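Local atomic coordinates of beta-phenylalanine aminotransferase (Variovorax paradoxus, PDB entry 4AO9), a protein that probably catalyses the pyridoxal-5'-phosphate-dependent transfer of the amino group of beta-phenylalanine to a keto acid, as a class III aminotransferase. Residues 142-152 with 294-305; 229-237 with 372-381. All coordinates share one frame; numbering follows the deposited sequence.

Along the chain the two contacts interlock: 142-152 comes first, then 229-237, then 294-305, and last 372-381, so their segments alternate. Their centres lie about 24 Å apart, and their nearest atoms about 12 Å, without touching. Interaction 1 holds the outermost strand, within this chain, of the seven-stranded mixed sheet and carries S151 and G152 of the cofactor pocket. Interaction 2 sets a small two-stranded hairpin against the three-stranded antiparallel sheet that ends in strand 420-422, closer to the centre of the chain. One thus shapes the phosphate end of a cofactor site, while the other joins a hairpin following strand 221-226 to the chain's later, separate sheet.

Interaction 1: residues 142-152 with 294-305; sequences QIEQLRFTNSG and SFGAFGGRADVM. With PLP (pyridoxal-5'-phosphate), chain C.
The outermost strand, within this chain, of the seven-stranded sheet characteristic of fold type I aminotransferases is 145-149, which runs antiparallel to strand 296-300, with R147-F298 and T149-G296 as hydrogen-bonded pairs. T149 N bonds to G296 O at 2.8 Å. Where the strand begins, E144 and Q145 both face G300, a classic beta bulge, and E144 N bonds to G300 O at 2.9 Å. The extended side chain of E144 then brings OE1 within 2.9 Å of A302 N, so an acidic acceptor meets an N-H in the first turn of helix 302-305.

T149 OG1 stands between its backbone N and carbonyl carbon (chi1 62°), which turns the hydroxyl to S151 O at 2.8 Å and leaves CG2 at the edge of the F298 ring, 3.9 Å from CD1. G296 must be small, since a CB would run into S151 O and T149 OG1. A valine in place of T149 would probably leave the S151 carbonyl without its hydroxyl donor, so that the loop leading to the phosphate-binding G152 is less well held. Toward the other face of the sheet, F148 CD1 meets F295 CE1 at 3.4 Å, the rings touching rim to rim with planes 59° apart. Beyond the strand, S151 OG caps E154 N at the start of helix 152-167 and is also hydrogen-bonded to E154 of the second subunit. G152 N grips PLP O3P at 2.8 Å; a side chain on G152 would strike PLP O4P.

Helix 129-139 packs on L146 and F148, whereas helix 152-167 lies against T149 and F298. Strand 282-286 pairs with the far side of 296-300, and S60 of the second subunit bonds to F148 N, placing strand 145-149 at the dimer interface.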
ATOM      1  N   GLN A 142      13.043  19.869   4.165  1.00 11.25           N
ATOM      2  CA  GLN A 142      14.025  18.885   3.691  1.00 10.97           C
ATOM      3  C   GLN A 142      13.456  18.015   2.570  1.00 10.80           C
ATOM      4  O   GLN A 142      14.188  17.249   1.933  1.00 10.88           O
ATOM      5  CB  GLN A 142      14.534  18.001   4.839  1.00 11.30           C
ATOM      6  CG  GLN A 142      13.485  17.051   5.424  1.00 11.13           C
ATOM      7  CD  GLN A 142      12.691  17.653   6.573  1.00 10.31           C
ATOM      8  OE1 GLN A 142      12.208  18.789   6.505  1.00 11.52           O
ATOM      9  NE2 GLN A 142      12.547  16.875   7.644  1.00 11.01           N
ATOM     10  N   ILE A 143      12.149  18.148   2.333  1.00 10.36           N
ATOM     11  CA  ILE A 143      11.497  17.471   1.212  1.00 10.35           C
ATOM     12  C   ILE A 143      11.288  18.507   0.105  1.00 10.18           C
ATOM     13  O   ILE A 143      10.401  19.370   0.197  1.00 11.38           O
ATOM     14  CB  ILE A 143      10.167  16.825   1.646  1.00  9.81           C
ATOM     15  CG1 ILE A 143      10.431  15.772   2.732  1.00  9.76           C
ATOM     16  CG2 ILE A 143       9.436  16.232   0.439  1.00 10.86           C
ATOM     17  CD1 ILE A 143       9.164  15.176   3.336  1.00 11.23           C
ATOM     18  N   GLU A 144      12.149  18.459  -0.909  1.00 10.23           N
ATOM     19  CA  GLU A 144      12.097  19.414  -2.023  1.00 10.12           C
ATOM     20  C   GLU A 144      11.045  18.989  -3.035  1.00 10.05           C
ATOM     21  O   GLU A 144      10.322  19.836  -3.584  1.00 10.74           O
ATOM     22  CB  GLU A 144      13.466  19.555  -2.700  1.00 10.93           C
ATOM     23  CG  GLU A 144      14.513  20.107  -1.749  1.00 12.91           C
ATOM     24  CD  GLU A 144      15.908  20.202  -2.328  1.00 16.80           C
ATOM     25  OE1 GLU A 144      16.207  19.638  -3.404  1.00 14.43           O
ATOM     26  OE2 GLU A 144      16.728  20.902  -1.687  1.00 22.83           O
ATOM     27  N   GLN A 145      11.001  17.687  -3.317  1.00  9.23           N
ATOM     28  CA  GLN A 145       9.905  17.079  -4.075  1.00  9.03           C
ATOM     29  C   GLN A 145       9.584  15.737  -3.451  1.00  8.30           C
ATOM     30  O   GLN A 145      10.418  15.154  -2.755  1.00  8.48           O
ATOM     31  CB  GLN A 145      10.287  16.845  -5.528  1.00  9.30           C
ATOM     32  CG  GLN A 145      10.585  18.102  -6.320  1.00 10.35           C
ATOM     33  CD  GLN A 145      10.828  17.785  -7.769  1.00 12.92           C
ATOM     34  OE1 GLN A 145      11.422  16.759  -8.105  1.00 14.22           O
ATOM     35  NE2 GLN A 145      10.338  18.644  -8.643  1.00 15.86           N
ATOM     36  N   LEU A 146       8.368  15.250  -3.698  1.00  8.20           N
ATOM     37  CA  LEU A 146       7.931  13.963  -3.154  1.00  7.65           C
ATOM     38  C   LEU A 146       7.087  13.214  -4.163  1.00  7.71           C
ATOM     39  O   LEU A 146       6.682  13.778  -5.184  1.00  8.45           O
ATOM     40  CB  LEU A 146       7.121  14.160  -1.864  1.00  8.37           C
ATOM     41  CG  LEU A 146       5.820  14.972  -1.919  1.00  8.71           C
ATOM     42  CD1 LEU A 146       4.648  14.185  -2.517  1.00 10.50           C
ATOM     43  CD2 LEU A 146       5.432  15.464  -0.527  1.00 11.27           C
ATOM     44  N   ARG A 147       6.848  11.936  -3.873  1.00  7.60           N
ATOM     45  CA  ARG A 147       5.790  11.162  -4.520  1.00  7.46           C
ATOM     46  C   ARG A 147       4.972  10.462  -3.440  1.00  7.49           C
ATOM     47  O   ARG A 147       5.496  10.139  -2.372  1.00  7.65           O
ATOM     48  CB  ARG A 147       6.369  10.147  -5.502  1.00  7.98           C
ATOM     49  CG  ARG A 147       7.023  10.798  -6.719  1.00  8.06           C
ATOM     50  CD  ARG A 147       7.704   9.778  -7.579  1.00  8.75           C
ATOM     51  NE  ARG A 147       6.783   8.945  -8.356  1.00  9.57           N
ATOM     52  CZ  ARG A 147       6.394   9.171  -9.608  1.00  9.26           C
ATOM     53  NH1 ARG A 147       6.776  10.260 -10.279  1.00 10.24           N
ATOM     54  NH2 ARG A 147       5.599   8.282 -10.196  1.00  9.94           N
ATOM     55  N   PHE A 148       3.694  10.236  -3.719  1.00  7.39           N
ATOM     56  CA  PHE A 148       2.802   9.536  -2.799  1.00  7.28           C
ATOM     57  C   PHE A 148       2.790   8.039  -3.060  1.00  6.87           C
ATOM     58  O   PHE A 148       2.964   7.578  -4.200  1.00  7.25           O
ATOM     59  CB  PHE A 148       1.375  10.059  -2.946  1.00  7.04           C
ATOM     60  CG  PHE A 148       1.228  11.505  -2.588  1.00  7.86           C
ATOM     61  CD1 PHE A 148       1.412  11.930  -1.276  1.00 10.42           C
ATOM     62  CD2 PHE A 148       0.866  12.430  -3.553  1.00  8.09           C
ATOM     63  CE1 PHE A 148       1.256  13.277  -0.935  1.00 10.49           C
ATOM     64  CE2 PHE A 148       0.712  13.784  -3.223  1.00 10.08           C
ATOM     65  CZ  PHE A 148       0.916  14.204  -1.923  1.00  9.35           C
ATOM     66  N   THR A 149       2.589   7.294  -1.982  1.00  6.62           N
ATOM     67  CA  THR A 149       2.440   5.856  -2.031  1.00  6.86           C
ATOM     68  C   THR A 149       1.181   5.471  -1.256  1.00  6.95           C
ATOM     69  O   THR A 149       0.477   6.337  -0.715  1.00  7.72           O
ATOM     70  CB  THR A 149       3.664   5.146  -1.415  1.00  6.45           C
ATOM     71  OG1 THR A 149       3.764   5.523  -0.034  1.00  7.98           O
ATOM     72  CG2 THR A 149       4.949   5.535  -2.127  1.00  7.62           C
ATOM     73  N   ASN A 150       0.923   4.171  -1.156  1.00  7.82           N
ATOM     74  CA  ASN A 150      -0.268   3.698  -0.461  1.00  8.59           C
ATOM     75  C   ASN A 150      -0.050   3.250   0.970  1.00  8.65           C
ATOM     76  O   ASN A 150      -0.987   2.817   1.647  1.00 10.05           O
ATOM     77  CB  ASN A 150      -0.898   2.572  -1.278  1.00  9.13           C
ATOM     78  CG  ASN A 150      -1.170   3.006  -2.685  1.00  9.68           C
ATOM     79  OD1 ASN A 150      -2.048   3.844  -2.907  1.00 11.14           O
ATOM     80  ND2 ASN A 150      -0.351   2.553  -3.630  1.00 11.33           N
ATOM     81  N   SER A 151       1.194   3.341   1.434  1.00  7.55           N
ATOM     82  CA  SER A 151       1.568   2.901   2.776  1.00  7.52           C
ATOM     83  C   SER A 151       2.970   3.405   3.088  1.00  6.78           C
ATOM     84  O   SER A 151       3.742   3.768   2.187  1.00  6.33           O
ATOM     85  CB  SER A 151       1.556   1.369   2.877  1.00  7.65           C
ATOM     86  OG  SER A 151       2.569   0.815   2.040  1.00  7.42           O
ATOM     87  N   GLY A 152       3.284   3.418   4.379  1.00  6.87           N
ATOM     88  CA  GLY A 152       4.648   3.703   4.842  1.00  7.06           C
ATOM     89  C   GLY A 152       5.627   2.654   4.340  1.00  7.21           C
ATOM     90  O   GLY A 152       6.764   2.987   3.983  1.00  6.91           O
ATOM     91  N   SER A 294      -5.554   5.640   3.776  1.00 12.35           N
ATOM     92  CA  SER A 294      -4.347   4.949   3.294  1.00 12.24           C
ATOM     93  C   SER A 294      -3.381   5.962   2.706  1.00 11.40           C
ATOM     94  O   SER A 294      -3.774   6.810   1.896  1.00 11.78           O
ATOM     95  CB  SER A 294      -4.714   3.942   2.207  1.00 12.67           C
ATOM     96  OG  SER A 294      -5.254   4.607   1.073  1.00 16.13           O
ATOM     97  N   PHE A 295      -2.123   5.904   3.126  1.00 10.15           N
ATOM     98  CA  PHE A 295      -1.178   6.943   2.725  1.00  9.04           C
ATOM     99  C   PHE A 295       0.262   6.588   3.029  1.00  8.22           C
ATOM    100  O   PHE A 295       0.544   5.952   4.053  1.00  8.85           O
ATOM    101  CB  PHE A 295      -1.500   8.248   3.478  1.00  9.49           C
ATOM    102  CG  PHE A 295      -0.514   9.345   3.223  1.00 10.24           C
ATOM    103  CD1 PHE A 295      -0.692  10.198   2.141  1.00 10.97           C
ATOM    104  CD2 PHE A 295       0.598   9.519   4.049  1.00 11.12           C
ATOM    105  CE1 PHE A 295       0.226  11.201   1.872  1.00 12.93           C
ATOM    106  CE2 PHE A 295       1.541  10.511   3.769  1.00 13.28           C
ATOM    107  CZ  PHE A 295       1.340  11.353   2.687  1.00 13.17           C
ATOM    108  N   GLY A 296       1.161   7.019   2.141  1.00  7.14           N
ATOM    109  CA  GLY A 296       2.583   7.167   2.457  1.00  6.42           C
ATOM    110  C   GLY A 296       3.170   8.192   1.499  1.00  6.42           C
ATOM    111  O   GLY A 296       2.520   8.594   0.521  1.00  6.96           O
ATOM    112  N   ALA A 297       4.385   8.646   1.782  1.00  6.51           N
ATOM    113  CA  ALA A 297       5.111   9.506   0.828  1.00  6.36           C
ATOM    114  C   ALA A 297       6.597   9.344   1.038  1.00  6.90           C
ATOM    115  O   ALA A 297       7.053   9.055   2.136  1.00  6.81           O
ATOM    116  CB  ALA A 297       4.711  10.995   0.964  1.00  7.49           C
ATOM    117  N   PHE A 298       7.350   9.478  -0.040  1.00  6.73           N
ATOM    118  CA  PHE A 298       8.800   9.585   0.069  1.00  7.65           C
ATOM    119  C   PHE A 298       9.231  10.804  -0.702  1.00  7.59           C
ATOM    120  O   PHE A 298       8.650  11.134  -1.736  1.00  7.40           O
ATOM    121  CB  PHE A 298       9.527   8.315  -0.413  1.00  8.07           C
ATOM    122  CG  PHE A 298       9.464   8.069  -1.906  1.00  8.29           C
ATOM    123  CD1 PHE A 298       8.307   7.578  -2.505  1.00 10.36           C
ATOM    124  CD2 PHE A 298      10.598   8.273  -2.706  1.00  9.90           C
ATOM    125  CE1 PHE A 298       8.256   7.326  -3.889  1.00 10.99           C
ATOM    126  CE2 PHE A 298      10.556   8.029  -4.081  1.00 11.58           C
ATOM    127  CZ  PHE A 298       9.390   7.558  -4.668  1.00 11.15           C
ATOM    128  N   GLY A 299      10.238  11.500  -0.183  1.00  7.66           N
ATOM    129  CA  GLY A 299      10.747  12.678  -0.874  1.00  8.14           C
ATOM    130  C   GLY A 299      12.054  13.132  -0.275  1.00  7.99           C
ATOM    131  O   GLY A 299      12.592  12.489   0.639  1.00  8.75           O
ATOM    132  N   GLY A 300      12.559  14.245  -0.786  1.00  7.94           N
ATOM    133  CA  GLY A 300      13.838  14.760  -0.310  1.00  7.98           C
ATOM    134  C   GLY A 300      14.483  15.565  -1.404  1.00  8.28           C
ATOM    135  O   GLY A 300      13.821  16.354  -2.067  1.00  8.92           O
ATOM    136  N   ARG A 301      15.776  15.356  -1.606  1.00  8.46           N
ATOM    137  CA  ARG A 301      16.538  16.099  -2.616  1.00  9.35           C
ATOM    138  C   ARG A 301      15.917  15.982  -3.996  1.00  9.55           C
ATOM    139  O   ARG A 301      15.631  14.879  -4.456  1.00  9.72           O
ATOM    140  CB  ARG A 301      17.965  15.563  -2.691  1.00 10.14           C
ATOM    141  CG  ARG A 301      18.859  15.960  -1.555  1.00  9.57           C
ATOM    142  CD  ARG A 301      20.089  15.051  -1.479  1.00 10.90           C
ATOM    143  NE  ARG A 301      20.872  15.060  -2.723  1.00 10.75           N
ATOM    144  CZ  ARG A 301      22.041  14.435  -2.868  1.00 10.25           C
ATOM    145  NH1 ARG A 301      22.562  13.784  -1.837  1.00 11.77           N
ATOM    146  NH2 ARG A 301      22.688  14.462  -4.033  1.00 12.64           N
ATOM    147  N   ALA A 302      15.723  17.120  -4.659  1.00 10.41           N
ATOM    148  CA  ALA A 302      15.190  17.134  -6.016  1.00 10.79           C
ATOM    149  C   ALA A 302      16.053  16.322  -6.995  1.00 10.37           C
ATOM    150  O   ALA A 302      15.512  15.662  -7.889  1.00  9.95           O
ATOM    151  CB  ALA A 302      15.023  18.572  -6.504  1.00 11.61           C
ATOM    152  N   ASP A 303      17.372  16.324  -6.818  1.00 10.60           N
ATOM    153  CA  ASP A 303      18.220  15.574  -7.750  1.00 11.64           C
ATOM    154  C   ASP A 303      18.070  14.063  -7.612  1.00 11.22           C
ATOM    155  O   ASP A 303      18.222  13.339  -8.591  1.00 12.30           O
ATOM    156  CB  ASP A 303      19.702  16.029  -7.733  1.00 12.39           C
ATOM    157  CG  ASP A 303      20.407  15.771  -6.403  1.00 13.83           C
ATOM    158  OD1 ASP A 303      19.735  15.636  -5.361  1.00 14.10           O
ATOM    159  OD2 ASP A 303      21.661  15.724  -6.398  1.00 16.44           O
ATOM    160  N   VAL A 304      17.728  13.586  -6.416  1.00 10.08           N
ATOM    161  CA  VAL A 304      17.438  12.161  -6.232  1.00  9.69           C
ATOM    162  C   VAL A 304      16.037  11.852  -6.755  1.00  9.46           C
ATOM    163  O   VAL A 304      15.826  10.843  -7.452  1.00 10.02           O
ATOM    164  CB  VAL A 304      17.604  11.733  -4.751  1.00  9.04           C
ATOM    165  CG1 VAL A 304      17.197  10.269  -4.551  1.00  9.40           C
ATOM    166  CG2 VAL A 304      19.061  11.958  -4.302  1.00  9.86           C
ATOM    167  N   MET A 305      15.076  12.711  -6.426  1.00  9.63           N
ATOM    168  CA  MET A 305      13.700  12.504  -6.881  1.00  9.40           C
ATOM    169  C   MET A 305      13.568  12.591  -8.408  1.00  9.61           C
ATOM    170  O   MET A 305      12.623  12.034  -8.986  1.00  9.66           O
ATOM    171  CB  MET A 305      12.753  13.484  -6.190  1.00  9.72           C
ATOM    172  CG  MET A 305      12.611  13.243  -4.678  1.00 10.17           C
ATOM    173  SD  MET A 305      12.086  11.556  -4.245  1.00  9.76           S
ATOM    174  CE  MET A 305      10.422  11.522  -4.938  1.00 10.93           C
TER
HETATM  175  N1  PLP C1267       7.880   3.051   9.470  1.00  8.34           N
HETATM  176  C2  PLP C1267       7.493   3.416  10.692  1.00  8.62           C
HETATM  177  C2A PLP C1267       8.532   4.109  11.575  1.00 10.22           C
HETATM  178  C3  PLP C1267       6.182   3.180  11.118  1.00 10.24           C
HETATM  179  O3  PLP C1267       5.854   3.544  12.262  1.00 13.15           O
HETATM  180  C4  PLP C1267       5.243   2.551  10.286  1.00 10.83           C
HETATM  181  C4A PLP C1267       3.781   2.287  10.697  1.00 14.84           C
HETATM  182  C5  PLP C1267       5.720   2.155   9.015  1.00  8.01           C
HETATM  183  C6  PLP C1267       7.038   2.421   8.645  1.00  8.33           C
HETATM  184  C5A PLP C1267       4.805   1.433   8.008  1.00  9.58           C
HETATM  185  O4P PLP C1267       3.738   2.137   7.528  1.00  8.23           O
HETATM  186  P   PLP C1267       2.498   1.289   6.945  1.00  9.08           P
HETATM  187  O1P PLP C1267       1.888   0.473   8.147  1.00  9.42           O
HETATM  188  O2P PLP C1267       3.026   0.302   5.846  1.00  9.24           O
HETATM  189  O3P PLP C1267       1.578   2.298   6.343  1.00  9.12           O
HETATM  190  O   HOH W   1      18.417  18.713  -4.929  1.00 19.07           O
HETATM  191  O   HOH W   2      13.380  16.533  -9.783  1.00 17.10           O
HETATM  192  O   HOH W   3      -3.472   5.398  -0.919  1.00 12.98           O
HETATM  193  O   HOH W   4       1.433   5.018   6.528  1.00 13.53           O

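Interaction 2: residues 229-237 with 372-381; sequences MQGASGCIP and TGIGSLMNAH
H381 and T372 converge on the carbonyl of G234, the imidazole edge-on and the hydroxyl beside it. NE2 of H381 donates to G234 O at 2.8 Å, with the oxygen in the plane of the ring and the nitrogen in the carbonyl plane, on a lone pair; at 166° the bond is nearly straight, which should hold the ring's rotation. T372 OG1 sits between its own backbone N and carbonyl carbon (chi1 56°), which turns it to two carbonyls: it lies 2.8 Å from G234 O and 3.1 Å from C235 O, and its single proton may go to either. G234 itself suits its place, because a CB there would collide with CE1 of H381, and its positive phi is easy for glycine. N379 turns the flank of its side chain to the same peptide, with CB 3.4 Å from G234 O.

C235 and I236 both face Q230 in a G1 beta bulge, from which C235 points into the other hairpin. Its compact sulfur settles against the backbone, SG 3.7 Å from M378 C. Farther along, M229 and I374 lie alongside, heading opposite ways, with M229 CB 3.9 Å from I374 CD1. The methionine chain is extended through its first two torsions and bends at the third, which carries CE across to L377 CD1 at 4.1 Å. The puckered, rigid ring of P237 and the side chain of I374 point past one another from opposing sides, CG of P237 4.0 Å from CG1 of I374.

L377 also touches M263 of the cofactor pocket, and G231 N is bonded to E227, another pocket residue. The chemistry is therefore divided: directional bonds fix the G234 bend at one end, while at the other the apolar side chains of M229, P237, I374 and L377 meet by van der Waals contact, with no salt bridge between the segments.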
ATOM      1  N   MET A 229      13.466   8.338  16.261  1.00  9.04           N
ATOM      2  CA  MET A 229      13.066   7.659  17.492  1.00  9.06           C
ATOM      3  C   MET A 229      12.435   6.364  17.027  1.00  9.31           C
ATOM      4  O   MET A 229      11.521   6.399  16.195  1.00 10.10           O
ATOM      5  CB  MET A 229      12.029   8.477  18.278  1.00  9.39           C
ATOM      6  CG  MET A 229      11.499   7.746  19.512  1.00 10.12           C
ATOM      7  SD  MET A 229       9.907   8.339  20.138  1.00 13.56           S
ATOM      8  CE  MET A 229       8.798   7.578  18.946  1.00 13.93           C
ATOM      9  N   GLN A 230      12.919   5.226  17.514  1.00  8.55           N
ATOM     10  CA  GLN A 230      12.297   3.958  17.120  1.00  9.21           C
ATOM     11  C   GLN A 230      10.916   3.843  17.734  1.00  9.62           C
ATOM     12  O   GLN A 230      10.721   4.107  18.924  1.00 10.32           O
ATOM     13  CB  GLN A 230      13.155   2.767  17.502  1.00  8.79           C
ATOM     14  CG  GLN A 230      14.378   2.616  16.622  1.00  9.27           C
ATOM     15  CD  GLN A 230      15.121   1.327  16.883  1.00  9.31           C
ATOM     16  OE1 GLN A 230      14.987   0.703  17.943  1.00 10.77           O
ATOM     17  NE2 GLN A 230      15.922   0.919  15.919  1.00  8.53           N
ATOM     18  N   GLY A 231       9.957   3.467  16.900  1.00  9.73           N
ATOM     19  CA  GLY A 231       8.554   3.378  17.309  1.00  9.88           C
ATOM     20  C   GLY A 231       8.204   2.003  17.835  1.00 10.41           C
ATOM     21  O   GLY A 231       8.038   1.806  19.045  1.00 11.15           O
ATOM     22  N   ALA A 232       8.080   1.048  16.920  1.00 10.71           N
ATOM     23  CA  ALA A 232       7.687  -0.319  17.247  1.00 11.32           C
ATOM     24  C   ALA A 232       8.548  -0.994  18.307  1.00 11.72           C
ATOM     25  O   ALA A 232       8.035  -1.783  19.106  1.00 12.80           O
ATOM     26  CB  ALA A 232       7.636  -1.171  15.977  1.00 11.32           C
ATOM     27  N   SER A 233       9.844  -0.684  18.334  1.00 11.01           N
ATOM     28  CA  SER A 233      10.735  -1.306  19.317  1.00 11.39           C
ATOM     29  C   SER A 233      10.493  -0.789  20.735  1.00 11.00           C
ATOM     30  O   SER A 233      11.007  -1.377  21.686  1.00 11.96           O
ATOM     31  CB  SER A 233      12.205  -1.112  18.953  1.00 11.88           C
ATOM     32  OG  SER A 233      12.598   0.231  19.187  1.00 13.06           O
ATOM     33  N   GLY A 234       9.751   0.315  20.874  1.00 10.42           N
ATOM     34  CA  GLY A 234       9.368   0.811  22.209  1.00 10.35           C
ATOM     35  C   GLY A 234       9.549   2.297  22.496  1.00 10.91           C
ATOM     36  O   GLY A 234       9.819   2.675  23.649  1.00 11.11           O
ATOM     37  N   CYS A 235       9.397   3.153  21.478  1.00 10.45           N
ATOM     38  CA  CYS A 235       9.596   4.608  21.649  1.00 10.48           C
ATOM     39  C   CYS A 235      10.956   4.915  22.282  1.00 10.44           C
ATOM     40  O   CYS A 235      11.048   5.478  23.383  1.00 11.32           O
ATOM     41  CB  CYS A 235       8.461   5.243  22.458  1.00 10.46           C
ATOM     42  SG  CYS A 235       6.879   5.152  21.634  1.00 11.52           S
ATOM     43  N   ILE A 236      12.003   4.537  21.554  1.00 10.28           N
ATOM     44  CA  ILE A 236      13.386   4.698  21.990  1.00 10.58           C
ATOM     45  C   ILE A 236      14.018   5.864  21.221  1.00 10.78           C
ATOM     46  O   ILE A 236      14.315   5.736  20.034  1.00 10.86           O
ATOM     47  CB  ILE A 236      14.201   3.408  21.737  1.00 10.59           C
ATOM     48  CG1 ILE A 236      13.492   2.187  22.338  1.00 11.14           C
ATOM     49  CG2 ILE A 236      15.626   3.574  22.277  1.00 10.34           C
ATOM     50  CD1 ILE A 236      14.241   0.872  22.171  1.00 13.34           C
ATOM     51  N   PRO A 237      14.219   7.017  21.881  1.00 11.14           N
ATOM     52  CA  PRO A 237      14.830   8.160  21.205  1.00 11.23           C
ATOM     53  C   PRO A 237      16.234   7.869  20.698  1.00 11.27           C
ATOM     54  O   PRO A 237      17.052   7.267  21.412  1.00 11.56           O
ATOM     55  CB  PRO A 237      14.868   9.236  22.305  1.00 11.80           C
ATOM     56  CG  PRO A 237      13.741   8.852  23.195  1.00 11.68           C
ATOM     57  CD  PRO A 237      13.819   7.364  23.257  1.00 12.12           C
ATOM     58  N   THR A 372       9.127   5.463  28.107  1.00 11.65           N
ATOM     59  CA  THR A 372      10.107   6.085  27.214  1.00 11.45           C
ATOM     60  C   THR A 372       9.393   6.767  26.052  1.00 11.29           C
ATOM     61  O   THR A 372       8.280   6.383  25.700  1.00 11.51           O
ATOM     62  CB  THR A 372      11.133   5.054  26.670  1.00 11.87           C
ATOM     63  OG1 THR A 372      10.457   3.974  26.011  1.00 12.00           O
ATOM     64  CG2 THR A 372      11.970   4.485  27.807  1.00 12.59           C
ATOM     65  N   GLY A 373      10.025   7.777  25.469  1.00 11.02           N
ATOM     66  CA  GLY A 373       9.495   8.393  24.257  1.00 11.17           C
ATOM     67  C   GLY A 373       9.725   9.882  24.178  1.00 11.50           C
ATOM     68  O   GLY A 373      10.589  10.429  24.881  1.00 12.24           O
ATOM     69  N   ILE A 374       8.957  10.525  23.301  1.00 11.58           N
ATOM     70  CA  ILE A 374       9.068  11.953  23.013  1.00 11.78           C
ATOM     71  C   ILE A 374       7.673  12.495  22.777  1.00 12.10           C
ATOM     72  O   ILE A 374       6.866  11.871  22.075  1.00 11.59           O
ATOM     73  CB  ILE A 374       9.896  12.215  21.721  1.00 11.66           C
ATOM     74  CG1 ILE A 374      11.328  11.685  21.855  1.00 11.89           C
ATOM     75  CG2 ILE A 374       9.908  13.718  21.383  1.00 12.17           C
ATOM     76  CD1 ILE A 374      12.108  11.642  20.537  1.00 13.38           C
ATOM     77  N   GLY A 375       7.364  13.641  23.370  1.00 12.81           N
ATOM     78  CA  GLY A 375       6.116  14.329  23.050  1.00 13.78           C
ATOM     79  C   GLY A 375       4.884  13.466  23.238  1.00 13.62           C
ATOM     80  O   GLY A 375       4.680  12.886  24.299  1.00 14.29           O
ATOM     81  N   SER A 376       4.092  13.326  22.177  1.00 13.48           N
ATOM     82  CA  SER A 376       2.782  12.674  22.273  1.00 13.12           C
ATOM     83  C   SER A 376       2.823  11.145  22.124  1.00 12.56           C
ATOM     84  O   SER A 376       1.773  10.496  22.077  1.00 12.62           O
ATOM     85  CB  SER A 376       1.823  13.285  21.248  1.00 13.14           C
ATOM     86  OG  SER A 376       2.373  13.176  19.938  1.00 13.69           O
ATOM     87  N   LEU A 377       4.034  10.585  22.071  1.00 11.51           N
ATOM     88  CA  LEU A 377       4.240   9.140  21.923  1.00 11.39           C
ATOM     89  C   LEU A 377       5.106   8.605  23.052  1.00 10.80           C
ATOM     90  O   LEU A 377       6.195   9.117  23.305  1.00 11.07           O
ATOM     91  CB  LEU A 377       4.916   8.826  20.590  1.00 11.32           C
ATOM     92  CG  LEU A 377       4.253   9.383  19.323  1.00 12.06           C
ATOM     93  CD1 LEU A 377       5.103   9.021  18.101  1.00 12.36           C
ATOM     94  CD2 LEU A 377       2.830   8.867  19.197  1.00 13.20           C
ATOM     95  N   MET A 378       4.625   7.574  23.741  1.00 11.12           N
ATOM     96  CA  MET A 378       5.428   6.951  24.798  1.00 11.18           C
ATOM     97  C   MET A 378       5.122   5.464  24.908  1.00 11.15           C
ATOM     98  O   MET A 378       4.156   4.984  24.323  1.00 10.95           O
ATOM     99  CB  MET A 378       5.216   7.663  26.146  1.00 11.37           C
ATOM    100  CG  MET A 378       3.784   7.625  26.624  1.00 11.66           C
ATOM    101  SD  MET A 378       3.387   8.868  27.870  1.00 13.69           S
ATOM    102  CE  MET A 378       3.140  10.303  26.832  1.00 13.96           C
ATOM    103  N   ASN A 379       5.933   4.734  25.661  1.00 11.57           N
ATOM    104  CA  ASN A 379       5.762   3.290  25.789  1.00 11.47           C
ATOM    105  C   ASN A 379       6.144   2.828  27.187  1.00 11.51           C
ATOM    106  O   ASN A 379       7.219   3.185  27.681  1.00 11.62           O
ATOM    107  CB  ASN A 379       6.634   2.575  24.739  1.00 11.35           C
ATOM    108  CG  ASN A 379       6.057   1.238  24.264  1.00 12.38           C
ATOM    109  OD1 ASN A 379       5.799   1.062  23.067  1.00 13.50           O
ATOM    110  ND2 ASN A 379       5.873   0.285  25.180  1.00 11.58           N
ATOM    111  N   ALA A 380       5.265   2.038  27.806  1.00 11.65           N
ATOM    112  CA  ALA A 380       5.530   1.420  29.107  1.00 12.72           C
ATOM    113  C   ALA A 380       6.570   0.316  28.944  1.00 13.62           C
ATOM    114  O   ALA A 380       6.510  -0.467  27.989  1.00 14.23           O
ATOM    115  CB  ALA A 380       4.246   0.849  29.684  1.00 12.69           C
ATOM    116  N   HIS A 381       7.530   0.255  29.866  1.00 13.76           N
ATOM    117  CA  HIS A 381       8.505  -0.837  29.904  1.00 14.56           C
ATOM    118  C   HIS A 381       8.727  -1.257  31.342  1.00 15.13           C
ATOM    119  O   HIS A 381       8.885  -0.409  32.217  1.00 16.29           O
ATOM    120  CB  HIS A 381       9.851  -0.421  29.301  1.00 14.11           C
ATOM    121  CG  HIS A 381       9.775  -0.021  27.858  1.00 14.55           C
ATOM    122  ND1 HIS A 381       9.492  -0.915  26.850  1.00 17.65           N
ATOM    123  CD2 HIS A 381       9.959   1.179  27.260  1.00 13.92           C
ATOM    124  CE1 HIS A 381       9.491  -0.280  25.691  1.00 14.93           C
ATOM    125  NE2 HIS A 381       9.775   0.990  25.910  1.00 14.14           N
TER
HETATM  126  O   HOH W   5       5.660   1.258  20.383  1.00 15.02           O
HETATM  127  O   HOH W   6       6.794  -1.484  21.771  1.00 17.43           O